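Local coordinates for protein acetyltransferase (Agrobacterium tumefaciens, PDB 2DXQ) that probably transfers an acetyl group from acetyl-coenzyme A to an acceptor substrate, as a GNAT-family acetyltransferase, at residues A[52-57]-A[103-108]; A[61-66]-A[96-101]; A[118-123]-A[131-136]. All blocks are in the same frame, centred on the assembly; numbering follows the deposited sequence.

Interaction 1 (A[52-57]-A[103-108]); sequences TIFVAT and VRHAIE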
loop_
_atom_site.group_PDB
_atom_site.type_symbol
_atom_site.label_atom_id
_atom_site.label_comp_id
_atom_site.label_asym_id
_atom_site.label_seq_id
_atom_site.Cartn_x
_atom_site.Cartn_y
_atom_site.Cartn_z
ATOM N N THR A 52 0.098 -7.142 8.957
ATOM C CA THR A 52 -0.662 -8.127 9.719
ATOM C C THR A 52 -1.761 -8.688 8.835
ATOM O O THR A 52 -2.500 -7.924 8.219
ATOM C CB THR A 52 -1.293 -7.533 10.998
ATOM O OG1 THR A 52 -0.292 -6.894 11.805
ATOM C CG2 THR A 52 -1.953 -8.650 11.804
ATOM N N ILE A 53 -1.844 -10.016 8.755
ATOM C CA ILE A 53 -2.960 -10.667 8.074
ATOM C C ILE A 53 -3.972 -10.987 9.179
ATOM O O ILE A 53 -3.632 -11.680 10.139
ATOM C CB ILE A 53 -2.550 -12.003 7.394
ATOM C CG1 ILE A 53 -1.423 -11.816 6.368
ATOM C CG2 ILE A 53 -3.791 -12.656 6.732
ATOM C CD1 ILE A 53 -0.751 -13.160 5.917
ATOM N N PHE A 54 -5.201 -10.479 9.049
ATOM C CA PHE A 54 -6.249 -10.776 10.014
ATOM C C PHE A 54 -7.199 -11.807 9.439
ATOM O O PHE A 54 -7.450 -11.790 8.243
ATOM C CB PHE A 54 -7.013 -9.511 10.375
ATOM C CG PHE A 54 -6.208 -8.549 11.187
ATOM C CD1 PHE A 54 -5.882 -8.852 12.513
ATOM C CD2 PHE A 54 -5.745 -7.363 10.626
ATOM C CE1 PHE A 54 -5.112 -7.960 13.283
ATOM C CE2 PHE A 54 -4.979 -6.473 11.376
ATOM C CZ PHE A 54 -4.666 -6.766 12.698
ATOM N N VAL A 55 -7.706 -12.701 10.294
ATOM C CA VAL A 55 -8.726 -13.675 9.908
ATOM C C VAL A 55 -9.924 -13.628 10.862
ATOM O O VAL A 55 -9.758 -13.420 12.057
ATOM C CB VAL A 55 -8.184 -15.141 9.845
ATOM C CG1 VAL A 55 -7.271 -15.336 8.638
ATOM C CG2 VAL A 55 -7.435 -15.536 11.141
ATOM N N ALA A 56 -11.129 -13.794 10.320
ATOM C CA ALA A 56 -12.287 -14.129 11.138
ATOM C C ALA A 56 -12.425 -15.630 11.027
ATOM O O ALA A 56 -12.231 -16.202 9.941
ATOM C CB ALA A 56 -13.559 -13.436 10.610
ATOM N N THR A 57 -12.709 -16.281 12.148
ATOM C CA THR A 57 -12.797 -17.733 12.139
ATOM C C THR A 57 -14.166 -18.150 12.628
ATOM O O THR A 57 -14.772 -17.459 13.443
ATOM C CB THR A 57 -11.719 -18.427 13.024
ATOM O OG1 THR A 57 -11.879 -17.990 14.376
ATOM C CG2 THR A 57 -10.293 -18.110 12.544
ATOM N N VAL A 103 -12.336 -6.245 8.102
ATOM C CA VAL A 103 -11.903 -4.963 7.506
ATOM C C VAL A 103 -11.961 -3.873 8.564
ATOM O O VAL A 103 -11.009 -3.085 8.719
ATOM C CB VAL A 103 -12.740 -4.583 6.267
ATOM C CG1 VAL A 103 -12.383 -3.176 5.772
ATOM C CG2 VAL A 103 -12.545 -5.641 5.136
ATOM N N ARG A 104 -13.065 -3.824 9.307
ATOM C CA ARG A 104 -13.210 -2.807 10.356
ATOM C C ARG A 104 -12.117 -2.974 11.444
ATOM O O ARG A 104 -11.552 -1.977 11.920
ATOM C CB ARG A 104 -14.642 -2.789 10.923
ATOM C CG ARG A 104 -15.643 -2.163 9.958
ATOM C CD ARG A 104 -17.044 -2.078 10.529
ATOM N NE ARG A 104 -17.110 -1.021 11.537
ATOM C CZ ARG A 104 -17.545 0.219 11.327
ATOM N NH1 ARG A 104 -18.009 0.597 10.138
ATOM N NH2 ARG A 104 -17.541 1.081 12.338
ATOM N N HIS A 105 -11.768 -4.216 11.770
ATOM C CA HIS A 105 -10.695 -4.480 12.733
ATOM C C HIS A 105 -9.354 -3.961 12.227
ATOM O O HIS A 105 -8.598 -3.326 12.966
ATOM C CB HIS A 105 -10.583 -5.962 13.082
ATOM C CG HIS A 105 -9.579 -6.249 14.154
ATOM N ND1 HIS A 105 -9.825 -6.012 15.491
ATOM C CD2 HIS A 105 -8.328 -6.766 14.086
ATOM C CE1 HIS A 105 -8.764 -6.366 16.200
ATOM N NE2 HIS A 105 -7.841 -6.829 15.372
ATOM N N ALA A 106 -9.080 -4.200 10.953
ATOM C CA ALA A 106 -7.858 -3.707 10.336
ATOM C C ALA A 106 -7.796 -2.166 10.350
ATOM O O ALA A 106 -6.754 -1.581 10.688
ATOM C CB ALA A 106 -7.728 -4.291 8.904
ATOM N N ILE A 107 -8.918 -1.509 10.049
ATOM C CA ILE A 107 -9.009 -0.039 10.136
ATOM C C ILE A 107 -8.702 0.411 11.561
ATOM O O ILE A 107 -7.874 1.298 11.791
ATOM C CB ILE A 107 -10.387 0.458 9.706
ATOM C CG1 ILE A 107 -10.531 0.269 8.189
ATOM C CG2 ILE A 107 -10.573 1.954 10.061
ATOM C CD1 ILE A 107 -11.967 0.394 7.674
ATOM N N GLU A 108 -9.354 -0.240 12.519
ATOM C CA GLU A 108 -9.201 0.171 13.912
ATOM C C GLU A 108 -7.776 -0.030 14.390
ATOM O O GLU A 108 -7.232 0.814 15.119
ATOM C CB GLU A 108 -10.233 -0.558 14.778
ATOM C CG GLU A 108 -11.622 -0.010 14.515
ATOM C CD GLU A 108 -12.744 -0.833 15.126
ATOM O OE1 GLU A 108 -12.469 -1.799 15.878
ATOM O OE2 GLU A 108 -13.915 -0.500 14.837
#

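Interaction 2 (A[61-66]-A[96-101]); sequences KPVATA and RGYGRT. With PO4 (phosphate ion), chain C; PO4 (phosphate ion), chain F.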
loop_
_atom_site.group_PDB
_atom_site.type_symbol
_atom_site.label_atom_id
_atom_site.label_comp_id
_atom_site.label_asym_id
_atom_site.label_seq_id
_atom_site.Cartn_x
_atom_site.Cartn_y
_atom_site.Cartn_z
ATOM N N LYS A 61 -12.225 -22.337 11.621
ATOM C CA LYS A 61 -11.913 -22.194 10.193
ATOM C C LYS A 61 -11.880 -20.722 9.779
ATOM O O LYS A 61 -12.844 -19.989 10.042
ATOM C CB LYS A 61 -12.931 -22.927 9.319
ATOM C CG LYS A 61 -12.526 -22.960 7.844
ATOM C CD LYS A 61 -13.650 -23.431 6.941
ATOM C CE LYS A 61 -13.113 -23.687 5.545
ATOM N NZ LYS A 61 -14.114 -23.300 4.510
ATOM N N PRO A 62 -10.781 -20.277 9.132
ATOM C CA PRO A 62 -10.809 -18.938 8.549
ATOM C C PRO A 62 -11.935 -18.800 7.517
ATOM O O PRO A 62 -12.043 -19.613 6.585
ATOM C CB PRO A 62 -9.423 -18.814 7.873
ATOM C CG PRO A 62 -8.559 -19.763 8.651
ATOM C CD PRO A 62 -9.464 -20.928 8.957
ATOM N N VAL A 63 -12.777 -17.787 7.701
ATOM C CA VAL A 63 -13.907 -17.541 6.804
ATOM C C VAL A 63 -13.866 -16.155 6.160
ATOM O O VAL A 63 -14.651 -15.867 5.261
ATOM C CB VAL A 63 -15.268 -17.745 7.513
ATOM C CG1 VAL A 63 -15.508 -19.228 7.807
ATOM C CG2 VAL A 63 -15.338 -16.941 8.815
ATOM N N ALA A 64 -12.983 -15.291 6.658
ATOM C CA ALA A 64 -12.702 -14.003 5.995
ATOM C C ALA A 64 -11.298 -13.578 6.339
ATOM O O ALA A 64 -10.742 -14.010 7.353
ATOM C CB ALA A 64 -13.688 -12.914 6.415
ATOM N N THR A 65 -10.736 -12.709 5.512
ATOM C CA THR A 65 -9.395 -12.196 5.781
ATOM C C THR A 65 -9.234 -10.810 5.175
ATOM O O THR A 65 -9.954 -10.435 4.242
ATOM C CB THR A 65 -8.295 -13.161 5.241
ATOM O OG1 THR A 65 -6.990 -12.687 5.619
ATOM C CG2 THR A 65 -8.350 -13.268 3.746
ATOM N N ALA A 66 -8.320 -10.043 5.765
ATOM C CA ALA A 66 -7.858 -8.764 5.209
ATOM C C ALA A 66 -6.432 -8.581 5.697
ATOM O O ALA A 66 -6.115 -8.939 6.844
ATOM C CB ALA A 66 -8.728 -7.627 5.710
ATOM N N ARG A 96 -23.172 -12.418 6.316
ATOM C CA ARG A 96 -23.031 -12.783 7.730
ATOM C C ARG A 96 -22.148 -11.807 8.497
ATOM O O ARG A 96 -22.115 -11.830 9.736
ATOM C CB ARG A 96 -22.526 -14.222 7.903
ATOM C CG ARG A 96 -23.369 -15.267 7.188
ATOM C CD ARG A 96 -24.792 -15.331 7.754
ATOM N NE ARG A 96 -25.551 -16.422 7.136
ATOM C CZ ARG A 96 -26.813 -16.729 7.424
ATOM N NH1 ARG A 96 -27.490 -16.023 8.327
ATOM N NH2 ARG A 96 -27.404 -17.744 6.803
ATOM N N GLY A 97 -21.430 -10.948 7.774
ATOM C CA GLY A 97 -20.686 -9.889 8.437
ATOM C C GLY A 97 -19.204 -10.130 8.682
ATOM O O GLY A 97 -18.520 -9.234 9.164
ATOM N N TYR A 98 -18.705 -11.319 8.332
ATOM C CA TYR A 98 -17.312 -11.664 8.644
ATOM C C TYR A 98 -16.325 -10.749 7.927
ATOM O O TYR A 98 -15.311 -10.366 8.503
ATOM C CB TYR A 98 -17.003 -13.108 8.249
ATOM C CG TYR A 98 -17.716 -14.172 9.064
ATOM C CD1 TYR A 98 -17.584 -14.230 10.449
ATOM C CD2 TYR A 98 -18.474 -15.156 8.433
ATOM C CE1 TYR A 98 -18.213 -15.247 11.199
ATOM C CE2 TYR A 98 -19.120 -16.167 9.180
ATOM C CZ TYR A 98 -18.980 -16.196 10.550
ATOM O OH TYR A 98 -19.597 -17.210 11.271
ATOM N N GLY A 99 -16.602 -10.435 6.661
ATOM C CA GLY A 99 -15.783 -9.433 5.936
ATOM C C GLY A 99 -15.759 -8.069 6.625
ATOM O O GLY A 99 -14.690 -7.466 6.804
ATOM N N ARG A 100 -16.930 -7.567 7.005
ATOM C CA ARG A 100 -17.005 -6.287 7.704
ATOM C C ARG A 100 -16.204 -6.339 9.007
ATOM O O ARG A 100 -15.482 -5.395 9.330
ATOM C CB ARG A 100 -18.469 -5.850 7.931
ATOM C CG ARG A 100 -18.672 -4.344 8.286
ATOM C CD ARG A 100 -20.012 -3.794 7.674
ATOM N NE ARG A 100 -20.895 -4.911 7.605
ATOM C CZ ARG A 100 -21.555 -5.408 6.576
ATOM N NH1 ARG A 100 -21.626 -4.876 5.340
ATOM N NH2 ARG A 100 -22.223 -6.484 6.869
ATOM N N THR A 101 -16.301 -7.457 9.737
ATOM C CA THR A 101 -15.573 -7.585 11.006
ATOM C C THR A 101 -14.071 -7.440 10.776
ATOM O O THR A 101 -13.387 -6.676 11.467
ATOM C CB THR A 101 -15.849 -8.921 11.706
ATOM O OG1 THR A 101 -17.262 -9.052 11.943
ATOM C CG2 THR A 101 -15.096 -8.985 13.049
HETATM P P PO4 C . -19.709 -9.694 4.738
HETATM O O1 PO4 C . -21.125 -10.169 4.920
HETATM O O2 PO4 C . -19.721 -8.902 3.414
HETATM O O3 PO4 C . -19.332 -8.751 5.847
HETATM O O4 PO4 C . -18.749 -10.823 4.582
HETATM P P PO4 F . -20.002 -12.165 12.743
HETATM O O1 PO4 F . -18.544 -11.736 12.774
HETATM O O2 PO4 F . -20.556 -12.263 14.155
HETATM O O3 PO4 F . -20.797 -11.178 11.929
HETATM O O4 PO4 F . -20.161 -13.519 12.097
#

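Interaction 3 (A[118-123]-A[131-136]); sequences VMLLTG and AFYESC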
loop_
_atom_site.group_PDB
_atom_site.type_symbol
_atom_site.label_atom_id
_atom_site.label_comp_id
_atom_site.label_asym_id
_atom_site.label_seq_id
_atom_site.Cartn_x
_atom_site.Cartn_y
_atom_site.Cartn_z
ATOM N N VAL A 118 -6.276 5.421 6.118
ATOM C CA VAL A 118 -6.207 4.045 5.642
ATOM C C VAL A 118 -6.772 4.038 4.221
ATOM O O VAL A 118 -7.850 4.566 4.000
ATOM C CB VAL A 118 -7.013 3.083 6.552
ATOM C CG1 VAL A 118 -6.882 1.638 6.047
ATOM C CG2 VAL A 118 -6.503 3.172 7.992
HETATM N N MSE A 119 -6.052 3.422 3.285
HETATM C CA MSE A 119 -6.460 3.419 1.876
HETATM C C MSE A 119 -6.736 2.009 1.373
HETATM O O MSE A 119 -6.177 1.035 1.878
HETATM C CB MSE A 119 -5.356 4.051 1.019
HETATM C CG MSE A 119 -5.190 5.535 1.283
HETATM SE SE MSE A 119 -3.557 6.182 0.419
HETATM C CE MSE A 119 -2.292 5.381 1.623
ATOM N N LEU A 120 -7.552 1.907 0.331
ATOM C CA LEU A 120 -7.850 0.620 -0.259
ATOM C C LEU A 120 -8.193 0.838 -1.716
ATOM O O LEU A 120 -8.883 1.793 -2.037
ATOM C CB LEU A 120 -9.025 -0.038 0.484
ATOM C CG LEU A 120 -9.458 -1.402 -0.049
ATOM C CD1 LEU A 120 -9.878 -2.327 1.091
ATOM C CD2 LEU A 120 -10.581 -1.244 -1.070
ATOM N N LEU A 121 -7.695 -0.051 -2.578
ATOM C CA LEU A 121 -7.984 -0.026 -3.999
ATOM C C LEU A 121 -8.653 -1.321 -4.402
ATOM O O LEU A 121 -8.172 -2.408 -4.074
ATOM C CB LEU A 121 -6.690 0.133 -4.816
ATOM C CG LEU A 121 -6.111 1.540 -4.884
ATOM C CD1 LEU A 121 -5.094 1.624 -6.029
ATOM C CD2 LEU A 121 -7.223 2.538 -5.117
ATOM N N THR A 122 -9.776 -1.212 -5.099
ATOM C CA THR A 122 -10.452 -2.409 -5.550
ATOM C C THR A 122 -10.699 -2.356 -7.060
ATOM O O THR A 122 -10.879 -1.295 -7.637
ATOM C CB THR A 122 -11.729 -2.705 -4.729
ATOM O OG1 THR A 122 -12.250 -3.990 -5.102
ATOM C CG2 THR A 122 -12.796 -1.637 -4.936
ATOM N N GLY A 123 -10.622 -3.504 -7.705
ATOM C CA GLY A 123 -10.736 -3.536 -9.164
ATOM C C GLY A 123 -12.060 -4.164 -9.483
ATOM O O GLY A 123 -12.372 -4.456 -10.654
ATOM N N ALA A 131 -20.242 -0.776 -2.105
ATOM C CA ALA A 131 -21.141 -0.492 -0.979
ATOM C C ALA A 131 -20.604 -1.139 0.299
ATOM O O ALA A 131 -20.710 -0.571 1.394
ATOM C CB ALA A 131 -22.541 -1.026 -1.265
ATOM N N PHE A 132 -20.047 -2.338 0.147
ATOM C CA PHE A 132 -19.480 -3.054 1.278
ATOM C C PHE A 132 -18.378 -2.220 1.899
ATOM O O PHE A 132 -18.345 -2.067 3.114
ATOM C CB PHE A 132 -18.940 -4.436 0.879
ATOM C CG PHE A 132 -17.993 -5.022 1.893
ATOM C CD1 PHE A 132 -18.477 -5.535 3.102
ATOM C CD2 PHE A 132 -16.616 -5.027 1.661
ATOM C CE1 PHE A 132 -17.599 -6.048 4.070
ATOM C CE2 PHE A 132 -15.723 -5.535 2.618
ATOM C CZ PHE A 132 -16.208 -6.051 3.824
ATOM N N TYR A 133 -17.474 -1.684 1.073
ATOM C CA TYR A 133 -16.396 -0.873 1.634
ATOM C C TYR A 133 -16.907 0.391 2.312
ATOM O O TYR A 133 -16.374 0.800 3.347
ATOM C CB TYR A 133 -15.311 -0.571 0.595
ATOM C CG TYR A 133 -14.479 -1.805 0.279
ATOM C CD1 TYR A 133 -13.801 -2.490 1.300
ATOM C CD2 TYR A 133 -14.403 -2.306 -1.018
ATOM C CE1 TYR A 133 -13.058 -3.643 1.025
ATOM C CE2 TYR A 133 -13.635 -3.457 -1.311
ATOM C CZ TYR A 133 -12.976 -4.110 -0.279
ATOM O OH TYR A 133 -12.230 -5.250 -0.543
ATOM N N GLU A 134 -17.943 1.010 1.744
ATOM C CA GLU A 134 -18.547 2.179 2.385
ATOM C C GLU A 134 -19.121 1.809 3.757
ATOM O O GLU A 134 -18.998 2.569 4.706
ATOM C CB GLU A 134 -19.604 2.811 1.482
ATOM C CG GLU A 134 -18.962 3.469 0.234
ATOM C CD GLU A 134 -19.958 3.935 -0.799
ATOM O OE1 GLU A 134 -21.124 3.483 -0.760
ATOM O OE2 GLU A 134 -19.558 4.742 -1.671
ATOM N N SER A 135 -19.695 0.618 3.858
ATOM C CA SER A 135 -20.264 0.137 5.121
ATOM C C SER A 135 -19.191 -0.125 6.182
ATOM O O SER A 135 -19.506 -0.206 7.374
ATOM C CB SER A 135 -21.120 -1.114 4.894
ATOM O OG SER A 135 -20.356 -2.295 4.722
ATOM N N CYS A 136 -17.930 -0.240 5.749
ATOM C CA CYS A 136 -16.786 -0.397 6.657
ATOM C C CYS A 136 -16.254 0.947 7.130
ATOM O O CYS A 136 -15.349 1.002 7.973
ATOM C CB CYS A 136 -15.649 -1.186 5.977
ATOM S SG CYS A 136 -16.061 -2.893 5.625
HETATM O O HOH W 1 -11.816 -5.853 -3.366
#

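Interaction 1 (A[52-57]-A[103-108])
Phe-54 of strand 51-58 packs against helix 98-112 in the helix-on-sheet core of the GNAT fold, its ring meeting His-105 and Ala-106. The chief contact is a T-shaped aromatic pair: His-105 turns an edge of its imidazole to one face of the phenyl ring, with the ring centroids 4.8 Å apart and the planes at 85°. The leading edge is the CD2-NE2 side. His-105 CD2 comes within 3.5 Å of Phe-54 CE1, and His-105 NE2 lies 3.6 Å from the same Phe-54 CE1, which makes the approach off-centre, over the CD1-CE1 rim. A C-H of the imidazole, probably carrying some positive character, thus faces the pi cloud. With CG of His-105 anti to the backbone N (chi1 -175°), the imidazole is carried from the helix toward the strand, and Leu-8 of strand 6-10 also touches it.

On the opposite rim of the phenyl ring Ala-106 supplies a purely apolar contact, its CB 4.0 Å from Phe-54 CD2. This methyl approaches obliquely. The CA atoms of Phe-54 and Ala-106, 7.3 Å apart, are the nearest such pair across the two segments. Phe-54 CE2 also lies 4.1 Å from Ala-106 CA.

Val-102 and Thr-109 of the same helix and Leu-68 of the neighbouring strand pack on Phe-54 as well, so the ring sits at the junction of helix and sheet. No hydrogen bond crosses between the two segments; the contact is van der Waals packing, probably with an electrostatic share from the T-shaped pair. The phenyl ring is sandwiched, because the face turned from the histidine is covered from its own strand by Thr-52, whose CG2 stands 3.4 Å above the ring plane near the rim.

Interaction 2 (A[61-66]-A[96-101])
Val-63 and Ala-64 meet Tyr-98 and Gly-99 at the start of helix 98-112, where the glycine-rich motif of GNAT enzymes (R-x-x-G-x-G) turns into the helix. Val-63 CG2 stands over the middle of the Tyr-98 ring, 3.6 Å from its centroid and only 12° off the normal, a CH-pi contact. Tyr-98 CG lies anti to the carbonyl carbon (chi1 -68°), which brings the ring to Val-63. Beside it Ala-64 CB touches Tyr-98 CB at 3.8 Å, and the methyl also rests on the first turn, 3.8 Å from Gly-99 N. The CA atoms of Ala-64 and Gly-99, 5.5 Å apart, mark the closest backbone approach.

Further out, a classic beta bulge positions both strand residues: Val-63 and Ala-64 together face Ala-56, and both turn toward the helix. The phenol of Tyr-98 is held by a hydrogen bond between OH and Glu-58 OE1.

At the N-terminal end of the helix, Gly-97 is the N-cap, its positive phi suited to glycine. A phosphate ion, probably from the crystallisation liquor, sits there, consistent with the place where this motif binds the coenzyme A pyrophosphate in relatives. The missing side chain of Gly-99 makes room for it, and the helix N terminus probably adds favourable polarity. Three backbone N-H groups grip three of its oxygens: Gly-97 N holds O1, Gly-99 N holds O4, and the straightest bond, at 160°, joins Arg-100 N to phosphate O3 over 2.9 Å.

Interaction 3 (A[118-123]-A[131-136])
Apolar packing comes first: Leu-120 of strand 117-122 lays its branched end on the Tyr-133 ring of helix 127-135, the two side chains crossing at about a right angle. Leu-120 CD2 sits over the ring centre, 3.7 Å from the centroid and 10° off the normal, a CH-pi contact. The other methyl, Leu-120 CD1, reaches 3.4 Å from Tyr-133 CE1. Leu-120 CG lies anti to the backbone N (chi1 179°), which extends the branch from the strand toward the helix. Thr-122, two residues on and on the same side of the strand, approaches the ring obliquely, its CB 4.0 Å from Tyr-133 CE2.

The face of the tyrosine turned from Leu-120 is taken by its neighbour Phe-132, whose CD2 stands near the rim. Phe-138 and Val-87 also touch Tyr-133.

In the GNAT fold this is the strand-to-helix unit that follows helix 98-112, and Phe-132 and Tyr-133 belong to the F-Y-x-x-x-G-F sequence common in the family. On its far edge strand 117-122 pairs antiparallel with a strand of the second subunit, so the sheet continues across the dimer.

Polar links are few. A water whose O lies in the plane of the Tyr-133 ring bridges the segments, 2.6 Å from Thr-122 OG1 and 2.9 Å from Tyr-133 OH; Thr-122 OG1 also takes a weak hydrogen bond from Arg-124 N. Within 131-136, Ser-135 OG donates to Phe-132 O at 2.6 Å, tilted 18° from the carbonyl plane, and Ser-135 OG is also bonded by Arg-100 NH1.

Overall arrangement
From the N terminus, strand 51-58 opens interaction 1 and the adjacent strand 61-71 opens interaction 2. The chain then runs through strand 81-88 to helix 98-112, whose first turn closes interaction 2 and whose middle closes interaction 1, so the shorter loop nests within the longer. Both fix this one helix across two neighbouring antiparallel strands. Interaction 3 follows in series: strand 117-122, the outermost strand of the chain's sheet on the side away from strand 6-10, opens a short loop that helix 127-135 closes. The three meet through helix 98-112, where Phe-132 packs against Gly-99 and Arg-100, while Val-103 CG1 touches Cys-136 SG of segment 131-136.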